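Local coordinates for putative aldo/keto reductase (Salmonella enterica subsp. enterica serovar Typhimurium, PDB 4R9O), which probably works as an NADP-dependent oxidoreductase of the aldo/keto reductase family, built on a TIM barrel, at residues T50-A55 and L81-K86; H131-L136 and S161-A166; V184-V189 and P209-C214. All blocks are in the same frame, centred on the assembly; numbering follows the deposited sequence.

Contact 1 (T50-A55 and L81-K86); sequences TTVDHA and LQIVTK
Thr51-Asp53 and Gln82-Lys86 run side by side as parallel strands, their axes 4.8 Å apart at closest approach and 19° from parallel. They are neighbouring staves of the TIM barrel, linked by a connection that is mostly helical. Their backbones bond in the staggered way of a parallel pair: Gln82 N gives to Thr50 O, Val52 N to Gln82 O, Val84 N to Val52 O, and His54 N to Val84 O, the last at 2.7 Å. The strand 16-23 pairs with the other edge of 51-53, and 125-130 with the other edge of 82-90.

Thr51, Asp53, Gln82 and Val84 share one face, where Thr51 CG2 lies 4.0 Å from Val84 CG2. On the other face Val52 puts CG1 against Leu81 CD2 and CG2 against Ile83 CG1, the latter at 3.9 Å. The hydroxyl of Thr51 is bonded by the backbone N of Ser18, and that of Thr50 by Arg7.

At the C-terminal ends a salt bridge between Asp53 and Lys86 joins the strands. Lys86 is extended until its last torsion, where a bend (chi4 66°) turns NZ toward Asp53 and the carbonyl of His54; Asp53 meets it with CG anti to the backbone N. Tyr58, the probable proton donor, also bonds this amine, as expected of the Asp-Tyr-Lys arrangement of aldo/keto reductases. Lys86 NZ reaches Asp53 OD2 at 2.8 Å on the syn side of the carboxylate, and from above the carbonyl plane it also bonds His54 O at 3.0 Å.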
loop_
_atom_site.group_PDB
_atom_site.type_symbol
_atom_site.label_atom_id
_atom_site.label_comp_id
_atom_site.label_asym_id
_atom_site.label_seq_id
_atom_site.Cartn_x
_atom_site.Cartn_y
_atom_site.Cartn_z
ATOM N N THR C 50 1.903 -2.313 -41.627
ATOM C CA THR C 50 3.231 -2.679 -42.105
ATOM C C THR C 50 4.231 -3.000 -40.991
ATOM O O THR C 50 5.218 -3.703 -41.217
ATOM C CB THR C 50 3.817 -1.559 -42.985
ATOM O OG1 THR C 50 3.947 -0.361 -42.211
ATOM C CG2 THR C 50 2.909 -1.298 -44.198
ATOM N N THR C 51 3.993 -2.478 -39.792
ATOM C CA THR C 51 4.917 -2.696 -38.688
ATOM C C THR C 51 4.549 -3.942 -37.888
ATOM O O THR C 51 3.388 -4.131 -37.519
ATOM C CB THR C 51 4.956 -1.491 -37.725
ATOM O OG1 THR C 51 5.077 -0.272 -38.469
ATOM C CG2 THR C 51 6.143 -1.631 -36.782
ATOM N N VAL C 52 5.536 -4.795 -37.626
ATOM C CA VAL C 52 5.282 -6.054 -36.931
ATOM C C VAL C 52 6.209 -6.196 -35.721
ATOM O O VAL C 52 7.375 -5.782 -35.740
ATOM C CB VAL C 52 5.448 -7.279 -37.865
ATOM C CG1 VAL C 52 4.453 -7.206 -39.048
ATOM C CG2 VAL C 52 6.866 -7.378 -38.377
ATOM N N ASP C 53 5.675 -6.780 -34.662
ATOM C CA ASP C 53 6.376 -6.801 -33.390
ATOM C C ASP C 53 6.717 -8.228 -32.967
ATOM O O ASP C 53 5.836 -9.082 -32.860
ATOM C CB ASP C 53 5.530 -6.100 -32.321
ATOM C CG ASP C 53 6.225 -6.050 -30.977
ATOM O OD1 ASP C 53 7.074 -5.154 -30.782
ATOM O OD2 ASP C 53 5.927 -6.918 -30.131
ATOM N N HIS C 54 8.007 -8.465 -32.737
ATOM C CA HIS C 54 8.545 -9.776 -32.354
ATOM C C HIS C 54 9.403 -9.687 -31.091
ATOM O O HIS C 54 9.658 -8.593 -30.595
ATOM C CB HIS C 54 9.389 -10.365 -33.492
ATOM C CG HIS C 54 8.573 -10.900 -34.634
ATOM N ND1 HIS C 54 8.082 -12.184 -34.650
ATOM C CD2 HIS C 54 8.159 -10.315 -35.781
ATOM C CE1 HIS C 54 7.393 -12.373 -35.768
ATOM N NE2 HIS C 54 7.427 -11.252 -36.471
ATOM N N ALA C 55 9.871 -10.836 -30.601
ATOM C CA ALA C 55 10.888 -10.873 -29.541
ATOM C C ALA C 55 11.605 -12.208 -29.595
ATOM O O ALA C 55 11.029 -13.199 -30.030
ATOM C CB ALA C 55 10.274 -10.654 -28.155
ATOM N N LEU C 81 7.721 -4.397 -44.918
ATOM C CA LEU C 81 7.491 -4.440 -43.479
ATOM C C LEU C 81 8.511 -3.619 -42.699
ATOM O O LEU C 81 9.650 -3.441 -43.131
ATOM C CB LEU C 81 7.538 -5.881 -42.971
ATOM C CG LEU C 81 6.611 -6.933 -43.591
ATOM C CD1 LEU C 81 7.189 -8.338 -43.406
ATOM C CD2 LEU C 81 5.236 -6.830 -42.961
ATOM N N GLN C 82 8.093 -3.118 -41.543
ATOM C CA GLN C 82 9.040 -2.644 -40.541
ATOM C C GLN C 82 9.040 -3.685 -39.431
ATOM O O GLN C 82 8.018 -3.917 -38.782
ATOM C CB GLN C 82 8.675 -1.259 -40.000
ATOM C CG GLN C 82 8.638 -0.164 -41.049
ATOM C CD GLN C 82 7.337 -0.186 -41.815
ATOM O OE1 GLN C 82 7.316 -0.052 -43.044
ATOM N NE2 GLN C 82 6.238 -0.380 -41.092
ATOM N N ILE C 83 10.176 -4.336 -39.237
ATOM C CA ILE C 83 10.264 -5.393 -38.251
ATOM C C ILE C 83 10.910 -4.918 -36.963
ATOM O O ILE C 83 12.020 -4.385 -36.959
ATOM C CB ILE C 83 11.046 -6.593 -38.768
ATOM C CG1 ILE C 83 10.417 -7.087 -40.073
ATOM C CG2 ILE C 83 11.059 -7.688 -37.696
ATOM C CD1 ILE C 83 11.150 -8.246 -40.704
ATOM N N VAL C 84 10.187 -5.121 -35.874
ATOM C CA VAL C 84 10.648 -4.742 -34.551
ATOM C C VAL C 84 10.850 -6.018 -33.762
ATOM O O VAL C 84 9.963 -6.874 -33.733
ATOM C CB VAL C 84 9.639 -3.838 -33.811
ATOM C CG1 VAL C 84 10.179 -3.466 -32.411
ATOM C CG2 VAL C 84 9.309 -2.577 -34.617
ATOM N N THR C 85 12.007 -6.163 -33.129
ATOM C CA THR C 85 12.185 -7.288 -32.226
ATOM C C THR C 85 12.910 -6.858 -30.951
ATOM O O THR C 85 13.255 -5.682 -30.787
ATOM C CB THR C 85 12.928 -8.455 -32.908
ATOM O OG1 THR C 85 12.852 -9.613 -32.066
ATOM C CG2 THR C 85 14.383 -8.098 -33.191
ATOM N N LYS C 86 13.095 -7.802 -30.030
ATOM C CA LYS C 86 13.586 -7.477 -28.695
ATOM C C LYS C 86 14.513 -8.539 -28.148
ATOM O O LYS C 86 14.489 -9.680 -28.598
ATOM C CB LYS C 86 12.429 -7.300 -27.700
ATOM C CG LYS C 86 11.167 -6.673 -28.226
ATOM C CD LYS C 86 10.158 -6.540 -27.090
ATOM C CE LYS C 86 8.785 -6.133 -27.590
ATOM N NZ LYS C 86 8.157 -7.190 -28.437
#

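Contact 2 (H131-L136 and S161-A166)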
loop_
_atom_site.group_PDB
_atom_site.type_symbol
_atom_site.label_atom_id
_atom_site.label_comp_id
_atom_site.label_asym_id
_atom_site.label_seq_id
_atom_site.Cartn_x
_atom_site.Cartn_y
_atom_site.Cartn_z
ATOM N N HIS C 131 13.931 -5.499 -23.863
ATOM C CA HIS C 131 12.597 -6.014 -23.567
ATOM C C HIS C 131 12.081 -5.555 -22.206
ATOM O O HIS C 131 10.896 -5.231 -22.039
ATOM C CB HIS C 131 12.627 -7.542 -23.631
ATOM C CG HIS C 131 11.299 -8.175 -23.931
ATOM N ND1 HIS C 131 11.187 -9.441 -24.453
ATOM C CD2 HIS C 131 10.034 -7.713 -23.769
ATOM C CE1 HIS C 131 9.906 -9.739 -24.611
ATOM N NE2 HIS C 131 9.187 -8.709 -24.201
ATOM N N ARG C 132 12.987 -5.512 -21.238
ATOM C CA ARG C 132 12.609 -5.135 -19.886
ATOM C C ARG C 132 13.785 -4.456 -19.176
ATOM O O ARG C 132 14.946 -4.739 -19.489
ATOM C CB ARG C 132 12.114 -6.366 -19.110
ATOM C CG ARG C 132 10.734 -6.116 -18.469
ATOM C CD ARG C 132 9.837 -7.338 -18.313
ATOM N NE ARG C 132 8.617 -7.197 -19.111
ATOM C CZ ARG C 132 8.034 -8.181 -19.799
ATOM N NH1 ARG C 132 8.524 -9.412 -19.759
ATOM N NH2 ARG C 132 6.936 -7.943 -20.506
ATOM N N PRO C 133 13.485 -3.543 -18.235
ATOM C CA PRO C 133 14.569 -2.933 -17.461
ATOM C C PRO C 133 15.216 -3.961 -16.537
ATOM O O PRO C 133 14.542 -4.677 -15.801
ATOM C CB PRO C 133 13.869 -1.829 -16.674
ATOM C CG PRO C 133 12.456 -2.251 -16.580
ATOM C CD PRO C 133 12.169 -2.987 -17.870
ATOM N N ASP C 134 16.534 -4.024 -16.611
ATOM C CA ASP C 134 17.333 -4.993 -15.892
ATOM C C ASP C 134 18.115 -4.263 -14.796
ATOM O O ASP C 134 18.872 -3.351 -15.096
ATOM C CB ASP C 134 18.245 -5.692 -16.902
ATOM C CG ASP C 134 19.307 -6.565 -16.269
ATOM O OD1 ASP C 134 19.136 -7.037 -15.126
ATOM O OD2 ASP C 134 20.312 -6.810 -16.966
ATOM N N PRO C 135 17.913 -4.635 -13.521
ATOM C CA PRO C 135 18.667 -3.971 -12.448
ATOM C C PRO C 135 20.178 -4.053 -12.684
ATOM O O PRO C 135 20.912 -3.195 -12.198
ATOM C CB PRO C 135 18.272 -4.760 -11.198
ATOM C CG PRO C 135 17.849 -6.096 -11.729
ATOM C CD PRO C 135 17.137 -5.772 -13.005
ATOM N N LEU C 136 20.622 -5.062 -13.438
ATOM C CA LEU C 136 22.032 -5.195 -13.785
ATOM C C LEU C 136 22.402 -4.463 -15.085
ATOM O O LEU C 136 23.531 -4.581 -15.570
ATOM C CB LEU C 136 22.413 -6.678 -13.910
ATOM C CG LEU C 136 22.491 -7.440 -12.575
ATOM C CD1 LEU C 136 23.026 -8.845 -12.784
ATOM C CD2 LEU C 136 23.333 -6.664 -11.547
ATOM N N SER C 161 11.437 -1.166 -23.760
ATOM C CA SER C 161 10.107 -1.624 -23.401
ATOM C C SER C 161 9.999 -1.708 -21.878
ATOM O O SER C 161 10.900 -2.237 -21.218
ATOM C CB SER C 161 9.808 -2.979 -24.052
ATOM O OG SER C 161 8.524 -3.459 -23.686
ATOM N N ASN C 162 8.924 -1.125 -21.341
ATOM C CA ASN C 162 8.565 -1.181 -19.921
ATOM C C ASN C 162 9.549 -0.467 -19.002
ATOM O O ASN C 162 9.665 -0.824 -17.835
ATOM C CB ASN C 162 8.409 -2.629 -19.471
ATOM C CG ASN C 162 7.491 -3.413 -20.381
ATOM O OD1 ASN C 162 6.338 -3.049 -20.559
ATOM N ND2 ASN C 162 8.011 -4.482 -20.990
ATOM N N PHE C 163 10.233 0.541 -19.536
ATOM C CA PHE C 163 11.170 1.367 -18.766
ATOM C C PHE C 163 10.465 2.474 -17.985
ATOM O O PHE C 163 9.485 3.065 -18.457
ATOM C CB PHE C 163 12.226 1.997 -19.701
ATOM C CG PHE C 163 13.418 1.103 -19.988
ATOM C CD1 PHE C 163 14.699 1.620 -19.996
ATOM C CD2 PHE C 163 13.249 -0.246 -20.263
ATOM C CE1 PHE C 163 15.806 0.805 -20.259
ATOM C CE2 PHE C 163 14.348 -1.062 -20.523
ATOM C CZ PHE C 163 15.627 -0.531 -20.526
ATOM N N THR C 164 10.968 2.756 -16.784
ATOM C CA THR C 164 10.588 3.953 -16.051
ATOM C C THR C 164 11.242 5.131 -16.761
ATOM O O THR C 164 12.180 4.926 -17.533
ATOM C CB THR C 164 11.059 3.903 -14.570
ATOM O OG1 THR C 164 12.495 3.904 -14.531
ATOM C CG2 THR C 164 10.539 2.647 -13.873
ATOM N N PRO C 165 10.771 6.365 -16.501
ATOM C CA PRO C 165 11.480 7.504 -17.095
ATOM C C PRO C 165 12.956 7.624 -16.685
ATOM O O PRO C 165 13.738 8.116 -17.493
ATOM C CB PRO C 165 10.677 8.714 -16.593
ATOM C CG PRO C 165 9.302 8.184 -16.385
ATOM C CD PRO C 165 9.496 6.773 -15.877
ATOM N N ALA C 166 13.330 7.235 -15.468
ATOM C CA ALA C 166 14.736 7.314 -15.060
ATOM C C ALA C 166 15.582 6.248 -15.784
ATOM O O ALA C 166 16.725 6.496 -16.175
ATOM C CB ALA C 166 14.872 7.168 -13.534
#
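Two carbonyl oxygens lie side by side here, His131 O 3.1 Å from Ser161 O, their C=O bonds pointing roughly opposite ways; both are acceptors and do not bond. The side chain of Asn162 supplies a donor, which probably offsets their proximity: its ND2 bonds His131 O at 3.2 Å, approaching almost straight down the carbonyl while the oxygen sits 23° out of the amide plane. Asn162 has a left-handed backbone, and its CG lies beside its own N (chi1 -51°), which swings the amide toward the loop of His131. Beside that amide the guanidinium of Arg132 is inclined by 26°; Arg132 NE and Asn162 ND2 are both donors and do not bond.

These are the loops that leave the C-terminal ends of barrel strands 125-130 and 155-161, the end where a TIM barrel carries its active site. Ser161 and Asn162 probably bind NADP(+), and the hydroxyl of Ser161 is bonded to Gln183 O. The imidazole of His131 takes a partner from another chain, Glu224 of a neighbouring subunit.

Further along both segments, at Pro133 and Phe163, the contact becomes apolar. Pro133 CB stands over one face of the Phe163 ring, 4.2 Å from its centroid and shifted toward the rim, a CH-pi contact. Pro133 CD, 3.8 Å from Phe163 CD2, also comes within 3.3 Å of Asn162 O.

Contact 3 (V184-V189 and P209-C214); sequences VEISPV and PMAWSC
Val184-Glu185 and Met210-Trp212 are adjacent parallel strands of the barrel, the two strands of a beta-alpha-beta unit whose helix is 198-205. Backbone bonds set the register. Val184 N gives to Met210 O at 2.9 Å, and Trp212 N gives to Val184 O; beyond them Ile186 N to Trp212 O is weak, as the strands pass into loops. Three CA-H...O contacts run alongside, the straightest from Cys214 CA to Ile186 O, with an angle of 175° at the hydrogen. That oxygen has no hydrogen-bond partner in the model although it is buried, and this contact may partly compensate.

Apolar contacts lie on the face of Val184 and Ala211. Val184 CG2 touches Pro209 CB, and Ile186 CD1 rests 3.9 Å from Ala211 CB; helix 198-205 covers this side through Leu199 and Leu202.

The aromatic contact is on the opposite face. Trp212 has CG wedged between its backbone N and carbonyl carbon (chi1 59°), which folds the indole back across the neighbouring strand. One face of it receives Glu185 in a CH-pi contact, with Glu185 CB 4.0 Å from the centroid of the six-membered ring. The extended chain of Glu185 then carries its carboxylate past the ring at a tilt of 30°, bringing OE1 to 3.7 Å from Trp212 CH2.

Trp212, Ser213 and Cys214 probably belong to the NADP(+) site. A weak bond from the indole NE1 to Asn162 ties the ring to the loop after strand 155-161, on the far side of strand 182-185, while Glu185 has a long, weak ion pair with Arg219. At the loop end Ser187 CB presses against Cys214 O at 3.2 Å, an oxygen that is likewise buried without a hydrogen-bond partner in the model.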
loop_
_atom_site.group_PDB
_atom_site.type_symbol
_atom_site.label_atom_id
_atom_site.label_comp_id
_atom_site.label_asym_id
_atom_site.label_seq_id
_atom_site.Cartn_x
_atom_site.Cartn_y
_atom_site.Cartn_z
ATOM N N VAL C 184 4.956 0.119 -23.894
ATOM C CA VAL C 184 4.399 -0.010 -22.549
ATOM C C VAL C 184 2.952 -0.475 -22.519
ATOM O O VAL C 184 2.256 -0.427 -23.539
ATOM C CB VAL C 184 4.486 1.328 -21.784
ATOM C CG1 VAL C 184 5.954 1.754 -21.599
ATOM C CG2 VAL C 184 3.698 2.396 -22.502
ATOM N N GLU C 185 2.503 -0.906 -21.339
ATOM C CA GLU C 185 1.150 -1.438 -21.191
ATOM C C GLU C 185 0.126 -0.330 -20.966
ATOM O O GLU C 185 0.262 0.463 -20.029
ATOM C CB GLU C 185 1.073 -2.445 -20.037
ATOM C CG GLU C 185 -0.330 -3.054 -19.901
ATOM C CD GLU C 185 -0.411 -4.151 -18.853
ATOM O OE1 GLU C 185 0.620 -4.421 -18.196
ATOM O OE2 GLU C 185 -1.511 -4.730 -18.680
ATOM N N ILE C 186 -0.894 -0.281 -21.827
ATOM C CA ILE C 186 -1.949 0.730 -21.738
ATOM C C ILE C 186 -3.319 0.160 -22.087
ATOM O O ILE C 186 -3.513 -0.371 -23.177
ATOM C CB ILE C 186 -1.709 1.924 -22.688
ATOM C CG1 ILE C 186 -0.265 2.420 -22.614
ATOM C CG2 ILE C 186 -2.709 3.041 -22.384
ATOM C CD1 ILE C 186 0.091 3.468 -23.648
ATOM N N SER C 187 -4.267 0.290 -21.165
ATOM C CA SER C 187 -5.646 -0.117 -21.403
ATOM C C SER C 187 -6.528 0.507 -20.333
ATOM O O SER C 187 -6.016 1.018 -19.336
ATOM C CB SER C 187 -5.776 -1.640 -21.387
ATOM O OG SER C 187 -5.811 -2.128 -20.063
ATOM N N PRO C 188 -7.856 0.475 -20.525
ATOM C CA PRO C 188 -8.722 0.931 -19.430
ATOM C C PRO C 188 -8.538 0.061 -18.183
ATOM O O PRO C 188 -8.805 0.505 -17.067
ATOM C CB PRO C 188 -10.141 0.781 -20.009
ATOM C CG PRO C 188 -9.961 0.831 -21.493
ATOM C CD PRO C 188 -8.615 0.203 -21.764
ATOM N N VAL C 189 -8.057 -1.163 -18.392
ATOM C CA VAL C 189 -7.849 -2.149 -17.329
ATOM C C VAL C 189 -6.526 -1.920 -16.590
ATOM O O VAL C 189 -6.343 -2.361 -15.456
ATOM C CB VAL C 189 -7.876 -3.588 -17.919
ATOM C CG1 VAL C 189 -7.733 -4.640 -16.839
ATOM C CG2 VAL C 189 -9.155 -3.810 -18.693
ATOM N N PRO C 209 4.703 5.885 -27.905
ATOM C CA PRO C 209 4.831 4.517 -27.396
ATOM C C PRO C 209 4.064 3.499 -28.226
ATOM O O PRO C 209 2.976 3.809 -28.730
ATOM C CB PRO C 209 4.236 4.612 -25.998
ATOM C CG PRO C 209 3.198 5.710 -26.126
ATOM C CD PRO C 209 3.732 6.685 -27.135
ATOM N N MET C 210 4.629 2.304 -28.385
ATOM C CA MET C 210 3.850 1.153 -28.838
ATOM C C MET C 210 3.145 0.589 -27.610
ATOM O O MET C 210 3.763 0.422 -26.555
ATOM C CB MET C 210 4.733 0.085 -29.492
ATOM C CG MET C 210 5.587 0.596 -30.649
ATOM S SD MET C 210 6.874 -0.575 -31.122
ATOM C CE MET C 210 5.881 -1.921 -31.778
ATOM N N ALA C 211 1.857 0.303 -27.733
ATOM C CA ALA C 211 1.060 -0.079 -26.574
ATOM C C ALA C 211 0.695 -1.562 -26.627
ATOM O O ALA C 211 0.103 -2.037 -27.610
ATOM C CB ALA C 211 -0.197 0.789 -26.486
ATOM N N TRP C 212 1.067 -2.305 -25.581
ATOM C CA TRP C 212 0.690 -3.712 -25.528
ATOM C C TRP C 212 -0.357 -3.968 -24.434
ATOM O O TRP C 212 -0.616 -3.106 -23.573
ATOM C CB TRP C 212 1.934 -4.618 -25.366
ATOM C CG TRP C 212 2.796 -4.403 -24.159
ATOM C CD1 TRP C 212 3.820 -3.505 -24.027
ATOM C CD2 TRP C 212 2.746 -5.134 -22.924
ATOM N NE1 TRP C 212 4.398 -3.622 -22.780
ATOM C CE2 TRP C 212 3.756 -4.614 -22.085
ATOM C CE3 TRP C 212 1.944 -6.177 -22.443
ATOM C CZ2 TRP C 212 3.971 -5.089 -20.792
ATOM C CZ3 TRP C 212 2.168 -6.651 -21.158
ATOM C CH2 TRP C 212 3.172 -6.106 -20.350
ATOM N N SER C 213 -0.979 -5.144 -24.516
ATOM C CA SER C 213 -2.121 -5.532 -23.681
ATOM C C SER C 213 -3.279 -4.536 -23.742
ATOM O O SER C 213 -3.933 -4.245 -22.738
ATOM C CB SER C 213 -1.675 -5.742 -22.236
ATOM O OG SER C 213 -1.254 -7.081 -22.060
ATOM N N CYS C 214 -3.557 -4.062 -24.951
ATOM C CA CYS C 214 -4.575 -3.053 -25.178
ATOM C C CYS C 214 -5.962 -3.483 -24.701
ATOM O O CYS C 214 -6.768 -2.650 -24.303
ATOM C CB CYS C 214 -4.607 -2.696 -26.663
ATOM S SG CYS C 214 -3.070 -1.918 -27.252
#

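The three contacts follow one another along the chain and sample the same barrel sheet at different points round its circumference, their centres 16 to 19 Å apart. Contact 1 joins strands 51-53 and 82-90; contact 2 lies in the loops after strands 125-130 and 155-161; contact 3 joins 182-185 to 210-212. Contacts 1 and 2 touch near the C-terminal mouth, where His131 packs on Lys86 and Ala55; contacts 1 and 3 touch through Asp53 OD1 and Met210 CE, and contacts 2 and 3 are joined through Asn162 and Trp212. The probable catalytic end of contact 1 is thereby set close to the likely NADP(+)-binding residues of contacts 2 and 3, both of which also touch a neighbouring subunit.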